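Local coordinates for protein peptidoglycan D,D-transpeptidase MrdA (Pseudomonas aeruginosa, PDB 7KIS) that probably catalyses the transpeptidation that cross-links the peptidoglycan of the cell wall, and binds penicillin-type and diazabicyclooctane inhibitors, at residues E214-G220 with P241-I247; I398-H402 with M426-E430. All blocks are in the same frame, centred on the assembly; numbering follows the deposited sequence.

Interaction 1. Residues E214-G220 with P241-I247; sequences ELHGTVG and PIPGKDI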
loop_
_atom_site.group_PDB
_atom_site.type_symbol
_atom_site.label_atom_id
_atom_site.label_comp_id
_atom_site.label_asym_id
_atom_site.label_seq_id
_atom_site.Cartn_x
_atom_site.Cartn_y
_atom_site.Cartn_z
ATOM N N GLU A 214 21.863 -2.406 -11.245
ATOM C CA GLU A 214 22.641 -1.365 -10.579
ATOM C C GLU A 214 23.455 -1.931 -9.421
ATOM O O GLU A 214 24.604 -1.528 -9.209
ATOM C CB GLU A 214 21.715 -0.251 -10.092
ATOM C CG GLU A 214 21.041 0.535 -11.210
ATOM C CD GLU A 214 19.873 -0.211 -11.837
ATOM O OE1 GLU A 214 19.489 -1.278 -11.312
ATOM O OE2 GLU A 214 19.340 0.270 -12.859
ATOM N N LEU A 215 22.879 -2.866 -8.661
ATOM C CA LEU A 215 23.581 -3.438 -7.518
ATOM C C LEU A 215 24.721 -4.359 -7.933
ATOM O O LEU A 215 25.611 -4.626 -7.119
ATOM C CB LEU A 215 22.604 -4.204 -6.626
ATOM C CG LEU A 215 21.650 -3.374 -5.765
ATOM C CD1 LEU A 215 20.541 -4.249 -5.202
ATOM C CD2 LEU A 215 22.402 -2.669 -4.646
ATOM N N HIS A 216 24.716 -4.851 -9.171
ATOM C CA HIS A 216 25.737 -5.808 -9.597
ATOM C C HIS A 216 27.066 -5.107 -9.865
ATOM O O HIS A 216 28.011 -5.218 -9.077
ATOM C CB HIS A 216 25.252 -6.564 -10.840
ATOM C CG HIS A 216 26.222 -7.589 -11.340
ATOM N ND1 HIS A 216 26.771 -7.538 -12.603
ATOM C CD2 HIS A 216 26.736 -8.692 -10.750
ATOM C CE1 HIS A 216 27.584 -8.565 -12.769
ATOM N NE2 HIS A 216 27.582 -9.281 -11.660
ATOM N N GLY A 217 27.152 -4.381 -10.970
ATOM C CA GLY A 217 28.363 -3.692 -11.353
ATOM C C GLY A 217 29.013 -4.305 -12.578
ATOM O O GLY A 217 28.379 -4.983 -13.390
ATOM N N THR A 218 30.315 -4.057 -12.704
ATOM C CA THR A 218 31.106 -4.562 -13.816
ATOM C C THR A 218 32.304 -5.322 -13.266
ATOM O O THR A 218 32.830 -4.992 -12.201
ATOM C CB THR A 218 31.582 -3.435 -14.740
ATOM O OG1 THR A 218 32.334 -2.480 -13.982
ATOM C CG2 THR A 218 30.395 -2.743 -15.394
ATOM N N VAL A 219 32.738 -6.334 -14.010
ATOM C CA VAL A 219 33.860 -7.163 -13.596
ATOM C C VAL A 219 35.172 -6.516 -14.019
ATOM O O VAL A 219 35.237 -5.726 -14.965
ATOM C CB VAL A 219 33.755 -8.591 -14.166
ATOM C CG1 VAL A 219 32.818 -9.435 -13.327
ATOM C CG2 VAL A 219 33.302 -8.548 -15.613
ATOM N N GLY A 220 36.238 -6.872 -13.301
ATOM C CA GLY A 220 37.586 -6.519 -13.672
ATOM C C GLY A 220 38.359 -7.710 -14.207
ATOM O O GLY A 220 37.827 -8.807 -14.389
ATOM N N PRO A 241 37.356 -3.903 -10.917
ATOM C CA PRO A 241 35.900 -3.937 -11.094
ATOM C C PRO A 241 35.235 -2.766 -10.389
ATOM O O PRO A 241 35.597 -2.402 -9.268
ATOM C CB PRO A 241 35.497 -5.275 -10.461
ATOM C CG PRO A 241 36.567 -5.536 -9.449
ATOM C CD PRO A 241 37.837 -4.981 -10.034
ATOM N N ILE A 242 34.250 -2.178 -11.059
ATOM C CA ILE A 242 33.492 -1.077 -10.472
ATOM C C ILE A 242 32.402 -1.681 -9.598
ATOM O O ILE A 242 31.545 -2.420 -10.107
ATOM C CB ILE A 242 32.910 -0.147 -11.547
ATOM C CG1 ILE A 242 33.957 0.140 -12.625
ATOM C CG2 ILE A 242 32.452 1.163 -10.929
ATOM C CD1 ILE A 242 33.365 0.559 -13.967
ATOM N N PRO A 243 32.403 -1.414 -8.292
ATOM C CA PRO A 243 31.418 -2.037 -7.403
ATOM C C PRO A 243 30.001 -1.609 -7.752
ATOM O O PRO A 243 29.768 -0.564 -8.365
ATOM C CB PRO A 243 31.828 -1.535 -6.008
ATOM C CG PRO A 243 32.614 -0.295 -6.255
ATOM C CD PRO A 243 33.324 -0.525 -7.562
ATOM N N GLY A 244 29.048 -2.450 -7.363
ATOM C CA GLY A 244 27.659 -2.165 -7.667
ATOM C C GLY A 244 27.201 -0.869 -7.029
ATOM O O GLY A 244 27.745 -0.414 -6.021
ATOM N N LYS A 245 26.180 -0.265 -7.634
ATOM C CA LYS A 245 25.685 1.010 -7.140
ATOM C C LYS A 245 24.962 0.808 -5.818
ATOM O O LYS A 245 24.216 -0.158 -5.636
ATOM C CB LYS A 245 24.745 1.652 -8.160
ATOM C CG LYS A 245 25.448 2.279 -9.351
ATOM C CD LYS A 245 24.443 2.855 -10.334
ATOM C CE LYS A 245 24.968 2.800 -11.758
ATOM N NZ LYS A 245 23.894 3.071 -12.753
ATOM N N ASP A 246 25.188 1.730 -4.891
ATOM C CA ASP A 246 24.584 1.660 -3.572
ATOM C C ASP A 246 23.212 2.314 -3.591
ATOM O O ASP A 246 23.013 3.357 -4.222
ATOM C CB ASP A 246 25.490 2.331 -2.542
ATOM C CG ASP A 246 26.917 1.821 -2.613
ATOM O OD1 ASP A 246 27.110 0.646 -2.988
ATOM O OD2 ASP A 246 27.848 2.595 -2.307
ATOM N N ILE A 247 22.268 1.693 -2.894
ATOM C CA ILE A 247 20.877 2.121 -2.888
ATOM C C ILE A 247 20.504 2.537 -1.476
ATOM O O ILE A 247 20.784 1.814 -0.513
ATOM C CB ILE A 247 19.936 1.010 -3.387
ATOM C CG1 ILE A 247 20.273 0.639 -4.827
ATOM C CG2 ILE A 247 18.482 1.443 -3.274
ATOM C CD1 ILE A 247 19.456 -0.503 -5.335
#

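Interaction 2. Residues I398-H402 with M426-E430; sequences IDRLH and MPSRE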
loop_
_atom_site.group_PDB
_atom_site.type_symbol
_atom_site.label_atom_id
_atom_site.label_comp_id
_atom_site.label_asym_id
_atom_site.label_seq_id
_atom_site.Cartn_x
_atom_site.Cartn_y
_atom_site.Cartn_z
ATOM N N ILE A 398 -21.094 3.135 -14.000
ATOM C CA ILE A 398 -19.807 2.447 -13.872
ATOM C C ILE A 398 -18.817 2.924 -14.924
ATOM O O ILE A 398 -17.606 2.778 -14.751
ATOM C CB ILE A 398 -19.991 0.913 -13.924
ATOM C CG1 ILE A 398 -18.758 0.234 -13.343
ATOM C CG2 ILE A 398 -20.225 0.448 -15.350
ATOM C CD1 ILE A 398 -18.246 0.888 -12.082
ATOM N N ASP A 399 -19.311 3.508 -16.009
ATOM C CA ASP A 399 -18.416 4.037 -17.030
ATOM C C ASP A 399 -17.559 5.173 -16.482
ATOM O O ASP A 399 -16.350 5.235 -16.737
ATOM C CB ASP A 399 -19.221 4.513 -18.241
ATOM C CG ASP A 399 -19.749 3.371 -19.095
ATOM O OD1 ASP A 399 -19.078 2.319 -19.176
ATOM O OD2 ASP A 399 -20.817 3.537 -19.711
ATOM N N ARG A 400 -18.174 6.086 -15.735
ATOM C CA ARG A 400 -17.456 7.209 -15.158
ATOM C C ARG A 400 -16.945 6.908 -13.755
ATOM O O ARG A 400 -16.149 7.690 -13.219
ATOM C CB ARG A 400 -18.352 8.448 -15.109
ATOM C CG ARG A 400 -18.945 8.869 -16.440
ATOM C CD ARG A 400 -19.835 10.099 -16.280
ATOM N NE ARG A 400 -20.884 9.902 -15.281
ATOM C CZ ARG A 400 -21.830 10.794 -15.004
ATOM N NH1 ARG A 400 -21.865 11.951 -15.651
ATOM N NH2 ARG A 400 -22.747 10.531 -14.083
ATOM N N LEU A 401 -17.374 5.792 -13.154
ATOM C CA LEU A 401 -16.828 5.366 -11.868
ATOM C C LEU A 401 -15.494 4.654 -12.052
ATOM O O LEU A 401 -14.496 5.022 -11.422
ATOM C CB LEU A 401 -17.829 4.472 -11.125
ATOM C CG LEU A 401 -17.368 3.853 -9.799
ATOM C CD1 LEU A 401 -16.931 4.948 -8.841
ATOM C CD2 LEU A 401 -18.472 3.011 -9.170
ATOM N N HIS A 402 -15.464 3.625 -12.905
ATOM C CA HIS A 402 -14.212 2.928 -13.185
ATOM C C HIS A 402 -13.147 3.881 -13.711
ATOM O O HIS A 402 -11.958 3.703 -13.422
ATOM C CB HIS A 402 -14.455 1.796 -14.185
ATOM C CG HIS A 402 -13.264 1.464 -15.031
ATOM N ND1 HIS A 402 -12.303 0.554 -14.642
ATOM C CD2 HIS A 402 -12.882 1.914 -16.250
ATOM C CE1 HIS A 402 -11.380 0.462 -15.582
ATOM N NE2 HIS A 402 -11.707 1.278 -16.568
ATOM N N MET A 426 -10.155 -3.117 -11.208
ATOM C CA MET A 426 -11.211 -2.108 -11.135
ATOM C C MET A 426 -12.200 -2.422 -12.245
ATOM O O MET A 426 -11.968 -2.050 -13.409
ATOM C CB MET A 426 -10.652 -0.694 -11.286
ATOM C CG MET A 426 -11.681 0.397 -11.035
ATOM S SD MET A 426 -12.819 -0.038 -9.706
ATOM C CE MET A 426 -14.134 1.148 -9.978
ATOM N N PRO A 427 -13.298 -3.114 -11.947
ATOM C CA PRO A 427 -14.145 -3.646 -13.018
ATOM C C PRO A 427 -14.816 -2.555 -13.835
ATOM O O PRO A 427 -15.182 -1.492 -13.330
ATOM C CB PRO A 427 -15.181 -4.491 -12.270
ATOM C CG PRO A 427 -15.196 -3.944 -10.888
ATOM C CD PRO A 427 -13.800 -3.471 -10.611
ATOM N N SER A 428 -14.981 -2.849 -15.121
ATOM C CA SER A 428 -15.606 -1.947 -16.071
ATOM C C SER A 428 -16.574 -2.761 -16.917
ATOM O O SER A 428 -16.668 -3.985 -16.781
ATOM C CB SER A 428 -14.560 -1.223 -16.928
ATOM O OG SER A 428 -14.401 -1.846 -18.190
ATOM N N ARG A 429 -17.296 -2.082 -17.809
ATOM C CA ARG A 429 -18.194 -2.802 -18.707
ATOM C C ARG A 429 -17.425 -3.634 -19.727
ATOM O O ARG A 429 -17.899 -4.700 -20.139
ATOM C CB ARG A 429 -19.130 -1.819 -19.417
ATOM C CG ARG A 429 -20.149 -2.480 -20.342
ATOM C CD ARG A 429 -21.132 -1.477 -20.929
ATOM N NE ARG A 429 -21.391 -0.352 -20.037
ATOM C CZ ARG A 429 -22.434 -0.275 -19.217
ATOM N NH1 ARG A 429 -22.595 0.789 -18.443
ATOM N NH2 ARG A 429 -23.315 -1.266 -19.169
ATOM N N GLU A 430 -16.243 -3.176 -20.138
ATOM C CA GLU A 430 -15.443 -3.943 -21.086
ATOM C C GLU A 430 -14.823 -5.182 -20.450
ATOM O O GLU A 430 -14.679 -6.208 -21.124
ATOM C CB GLU A 430 -14.357 -3.052 -21.690
ATOM C CG GLU A 430 -14.829 -1.654 -22.084
ATOM C CD GLU A 430 -15.620 -1.629 -23.383
ATOM O OE1 GLU A 430 -16.534 -2.464 -23.559
ATOM O OE2 GLU A 430 -15.332 -0.757 -24.228
#

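Interaction 1. Residues E214-G220 with P241-I247
The backbones of Glu214-Gly220 and Pro241-Ile247 run nearly antiparallel, their end-to-end directions 164° apart, and pass close at two places: the CA atoms of Gly217 and Gly244 are 4.1 Å apart, those of Gly220 and Pro241 4.0 Å. This close pass belongs to the N-terminal, dimerisation-type module of the penicillin-binding protein: the end of helix 212-216 unwinds into an extended chain, and the returning chain leads into strand 247-249 of a mixed sheet. Gly217, the first residue to leave the helix, does so at a positive phi of 111°; with its backbone turned this way a CB would be jammed against the preceding carbonyl oxygen, so the conformation itself calls for glycine.

At the helix end Lys245 N donates to Glu214 O (2.6 Å), while Leu215 has a backbone bond to Gly69. A neighbouring helical carbonyl, Leu215 O, receives a CA-H...O contact from Gly244 CA at 3.2 Å. Farther along, Thr218 N reaches Ile242 O in a weak bond.

At the sheet end Leu215 lies across Ile247, its CG 3.6 Å from Ile247 CD1, and Ile247 also touches Ala481 and Ile484 of strand 481-484. Lys245, stretched out from CG onward, passes obliquely over the aliphatic part of Glu214; the charges stay apart, with Glu214 OE2 5.3 Å from Lys245 NZ, so any attraction is probably modest. His216 turns away to bond Thr199 and stack on Tyr196.

At the other end Pro241 sets its CB 3.3 Å from Gly220 N. Thr218 and Ile242 run alongside each other in the same direction: a chi1 of 57° tucks the threonine hydroxyl over its own main chain, and OG1 rests against Ile242 CB, CG1 and CD1.

Interaction 2. Residues I398-H402 with M426-E430
His402 meets the chain of Met426-Glu430 through both a polar and a dispersive contact. Its ND1 gives a weak hydrogen bond to Met426 O (2.9 Å), bent to 130° at the hydrogen, with the oxygen at the edge of the ring. One face of the same imidazole carries Ser428 CB, 3.5 Å above its centre, a CH-pi contact. Edge and face together should limit the ring's rotation.

Charge pairing comes next. Asp399 OD2 and Arg429 NH1 form a long salt bridge of 3.5 Å, in which the carboxylate approaches the guanidinium at its edge and the two planes are 63° apart.

The apolar part is made by Met426. With its CG anti to the backbone N (chi1 -172°) and its chain bent at chi2, it runs antiparallel to the His402 side chain, its CE 3.7 Å from His402 CA and 4.2 Å from Leu401 CG.

Capping completes the set: Ser428 is the N-cap of helix 429-435, its OG accepting from Glu430 N (3.0 Å).

Within the transpeptidase domain, the first turn of helix 398-407 thus packs on the loop leading into helix 429-435 and on its first residue, while helix 443-449 places Leu448 against Ile398, Leu401 and Pro427.

How the interactions relate
Interactions 1 and 2 illustrate how one elongated chain makes tertiary contacts in two separate modules. They follow in series along the sequence, do not touch, and stand far apart: their centres are 45 Å from each other and their nearest atoms about 30 Å. Interaction 1 joins the end of helix 212-216 to the chain that leads into strand 247-249; interaction 2, in the transpeptidase domain, joins one helix start to the approach and start of another. That domain also carries Ser327, the predicted acyl-ester nucleophile, and the pocket occupied here by the diazabicyclooctane-derived inhibitor. Neither contact lies at that pocket. Interaction 1 mixes backbone bonds with side-chain packing, while interaction 2 relies on side chains meeting a backbone and one another.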